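Local coordinates for protein putative methylthioribose-1-phosphate isomerase (Archaeoglobus fulgidus, PDB 1T5O) that probably interconverts 5-methylthioribose 1-phosphate and 5-methylthioribulose 1-phosphate, an isomerase step in methionine biosynthesis, at residues A[12-17]-A[42-47]. Numbering follows the deposited sequence.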
ATOM      1  N   LEU A  12       8.975   7.721  34.828  1.00 39.72           N
ATOM      2  CA  LEU A  12       8.751   7.861  33.393  1.00 39.97           C
ATOM      3  C   LEU A  12       7.653   6.935  32.882  1.00 38.31           C
ATOM      4  O   LEU A  12       7.781   5.710  32.954  1.00 38.28           O
ATOM      5  CB  LEU A  12      10.048   7.567  32.640  1.00 38.73           C
ATOM      6  CG  LEU A  12      10.225   8.179  31.247  1.00 40.74           C
ATOM      7  CD1 LEU A  12      11.618   7.818  30.708  1.00 39.13           C
ATOM      8  CD2 LEU A  12       9.124   7.684  30.309  1.00 40.65           C
ATOM      9  N   LYS A  13       6.584   7.515  32.355  1.00 37.41           N
ATOM     10  CA  LYS A  13       5.483   6.720  31.813  1.00 38.31           C
ATOM     11  C   LYS A  13       5.356   6.976  30.307  1.00 37.78           C
ATOM     12  O   LYS A  13       5.533   8.116  29.859  1.00 36.13           O
ATOM     13  CB  LYS A  13       4.167   7.091  32.492  1.00 38.98           C
ATOM     14  CG  LYS A  13       4.186   7.068  34.020  1.00 41.82           C
ATOM     15  CD  LYS A  13       4.292   5.650  34.582  1.00 43.71           C
ATOM     16  CE  LYS A  13       4.153   5.662  36.117  1.00 45.05           C
ATOM     17  NZ  LYS A  13       2.836   6.257  36.538  1.00 46.50           N
ATOM     18  N   LEU A  14       5.063   5.920  29.540  1.00 37.43           N
ATOM     19  CA  LEU A  14       4.880   6.012  28.081  1.00 38.31           C
ATOM     20  C   LEU A  14       3.687   5.179  27.648  1.00 36.98           C
ATOM     21  O   LEU A  14       3.411   4.122  28.222  1.00 36.82           O
ATOM     22  CB  LEU A  14       6.038   5.403  27.285  1.00 41.04           C
ATOM     23  CG  LEU A  14       7.519   5.324  27.610  1.00 44.38           C
ATOM     24  CD1 LEU A  14       8.117   4.242  26.741  1.00 46.21           C
ATOM     25  CD2 LEU A  14       8.199   6.646  27.352  1.00 44.81           C
ATOM     26  N   ILE A  15       3.003   5.640  26.609  1.00 34.65           N
ATOM     27  CA  ILE A  15       1.905   4.877  26.044  1.00 33.55           C
ATOM     28  C   ILE A  15       2.668   3.835  25.225  1.00 32.44           C
ATOM     29  O   ILE A  15       3.544   4.189  24.431  1.00 31.79           O
ATOM     30  CB  ILE A  15       1.049   5.734  25.084  1.00 32.03           C
ATOM     31  CG1 ILE A  15       0.064   6.589  25.873  1.00 31.87           C
ATOM     32  CG2 ILE A  15       0.311   4.835  24.096  1.00 33.07           C
ATOM     33  CD1 ILE A  15      -0.678   7.605  25.016  1.00 29.64           C
ATOM     34  N   ASP A  16       2.350   2.560  25.411  1.00 33.44           N
ATOM     35  CA  ASP A  16       3.043   1.494  24.673  1.00 33.58           C
ATOM     36  C   ASP A  16       2.409   1.361  23.282  1.00 32.73           C
ATOM     37  O   ASP A  16       1.482   0.574  23.085  1.00 31.58           O
ATOM     38  CB  ASP A  16       2.909   0.156  25.412  1.00 35.62           C
ATOM     39  CG  ASP A  16       3.843  -0.909  24.871  1.00 37.42           C
ATOM     40  OD1 ASP A  16       4.409  -0.719  23.774  1.00 37.12           O
ATOM     41  OD2 ASP A  16       4.015  -1.945  25.545  1.00 40.65           O
ATOM     42  N   GLN A  17       2.929   2.110  22.316  1.00 31.04           N
ATOM     43  CA  GLN A  17       2.376   2.095  20.967  1.00 30.80           C
ATOM     44  C   GLN A  17       2.399   0.745  20.264  1.00 28.93           C
ATOM     45  O   GLN A  17       1.566   0.484  19.411  1.00 29.60           O
ATOM     46  CB  GLN A  17       3.048   3.185  20.114  1.00 30.63           C
ATOM     47  CG  GLN A  17       2.546   4.582  20.471  1.00 30.56           C
ATOM     48  CD  GLN A  17       3.232   5.685  19.687  1.00 31.65           C
ATOM     49  OE1 GLN A  17       3.243   5.667  18.457  1.00 33.04           O
ATOM     50  NE2 GLN A  17       3.802   6.657  20.395  1.00 31.13           N
ATOM     51  N   LEU A  42      10.031   0.935  19.054  1.00 42.04           N
ATOM     52  CA  LEU A  42       9.116   1.957  18.554  1.00 41.02           C
ATOM     53  C   LEU A  42       7.906   2.088  19.485  1.00 40.45           C
ATOM     54  O   LEU A  42       6.806   2.432  19.044  1.00 43.29           O
ATOM     55  CB  LEU A  42       8.645   1.640  17.125  1.00 39.06           C
ATOM     56  CG  LEU A  42       9.729   1.445  16.053  1.00 37.72           C
ATOM     57  CD1 LEU A  42       9.051   1.241  14.689  1.00 37.54           C
ATOM     58  CD2 LEU A  42      10.671   2.663  16.002  1.00 35.73           C
ATOM     59  N   ALA A  43       8.086   1.791  20.771  1.00 39.04           N
ATOM     60  CA  ALA A  43       6.983   1.960  21.715  1.00 36.72           C
ATOM     61  C   ALA A  43       6.806   3.480  21.868  1.00 35.83           C
ATOM     62  O   ALA A  43       5.716   3.963  22.163  1.00 35.93           O
ATOM     63  CB  ALA A  43       7.307   1.314  23.055  1.00 36.64           C
ATOM     64  N   VAL A  44       7.903   4.215  21.679  1.00 35.03           N
ATOM     65  CA  VAL A  44       7.890   5.678  21.701  1.00 35.34           C
ATOM     66  C   VAL A  44       8.404   6.021  20.324  1.00 34.26           C
ATOM     67  O   VAL A  44       9.358   5.401  19.859  1.00 34.78           O
ATOM     68  CB  VAL A  44       8.919   6.321  22.636  1.00 36.49           C
ATOM     69  CG1 VAL A  44       8.340   7.625  23.175  1.00 38.06           C
ATOM     70  CG2 VAL A  44       9.345   5.368  23.711  1.00 39.84           C
ATOM     71  N   ARG A  45       7.810   7.018  19.685  1.00 33.76           N
ATOM     72  CA  ARG A  45       8.231   7.415  18.342  1.00 33.85           C
ATOM     73  C   ARG A  45       7.752   8.820  18.068  1.00 32.33           C
ATOM     74  O   ARG A  45       6.833   9.305  18.738  1.00 33.14           O
ATOM     75  CB  ARG A  45       7.642   6.462  17.306  1.00 34.30           C
ATOM     76  CG  ARG A  45       6.223   6.057  17.613  1.00 34.32           C
ATOM     77  CD  ARG A  45       5.593   5.449  16.378  1.00 35.03           C
ATOM     78  NE  ARG A  45       5.373   6.449  15.339  1.00 34.55           N
ATOM     79  CZ  ARG A  45       4.407   7.357  15.372  1.00 36.20           C
ATOM     80  NH1 ARG A  45       3.566   7.392  16.399  1.00 36.34           N
ATOM     81  NH2 ARG A  45       4.267   8.225  14.371  1.00 35.58           N
ATOM     82  N   GLY A  46       8.352   9.458  17.070  1.00 30.71           N
ATOM     83  CA  GLY A  46       8.009  10.830  16.752  1.00 30.60           C
ATOM     84  C   GLY A  46       9.128  11.681  17.325  1.00 32.19           C
ATOM     85  O   GLY A  46       9.541  11.469  18.468  1.00 30.51           O
ATOM     86  N   ALA A  47       9.638  12.623  16.537  1.00 32.77           N
ATOM     87  CA  ALA A  47      10.737  13.485  16.975  1.00 33.62           C
ATOM     88  C   ALA A  47      10.571  14.079  18.383  1.00 34.02           C
ATOM     89  O   ALA A  47      11.427  13.874  19.248  1.00 33.97           O
ATOM     90  CB  ALA A  47      10.964  14.608  15.954  1.00 35.51           C
TER
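The Arg45 guanidinium meets the Gln17 carboxamide edge-on, its plane holding both OE1 and CD of the glutamine, while the amide plane stands 78° away from it. NH1 of Arg45 donates to Gln17 OE1 at 2.7 Å, nearly straight (160° at the hydrogen) and on a lone pair in the carbonyl plane. Arg45 CG, set between its backbone N and carbonyl carbon (chi1 40°), lies 3.1 Å from the same oxygen, and a bend at chi3 returns NH1 to it, the two side chains crossing at about a right angle. Asn155 takes a second bond from NH1, and Gln17 NE2 has a weak one to the carbonyl of Leu159, so the amide is held through both its oxygen and its nitrogen. A leucine in place of Arg45 would probably leave Gln17 OE1 and Asn155 without their shared donor and the amide freer to turn.

Behind this polar pair, Gln17 N makes a weak bond to Ala43 O, 3.4 Å long. That carbonyl also faces Ile15 O at 3.1 Å, two acceptors pushed together where the chain bends through the inverse gamma turn centred on Asp16. Asp16 OD1 rests against Ala43 CB, though its hydrogen bond goes to Thr18 OG1. Farther back along the strand, Leu14 CD1 butts against Val44 CG2 at a tight 3.5 Å, and both side chains also touch Ala38 of helix 32-40.

The contact thus ties strand 12-15, central in a three-stranded antiparallel sheet, and the turn just after it to the loop between helices 32-40 and 47-61. That loop begins with a Schellman motif at Leu42 and ends with Gly46 as N-cap; Arg45 and Gly46, with Ala47 at the start of the helix, are predicted to bind substrate, consistent with this turn lining the MtnA active site.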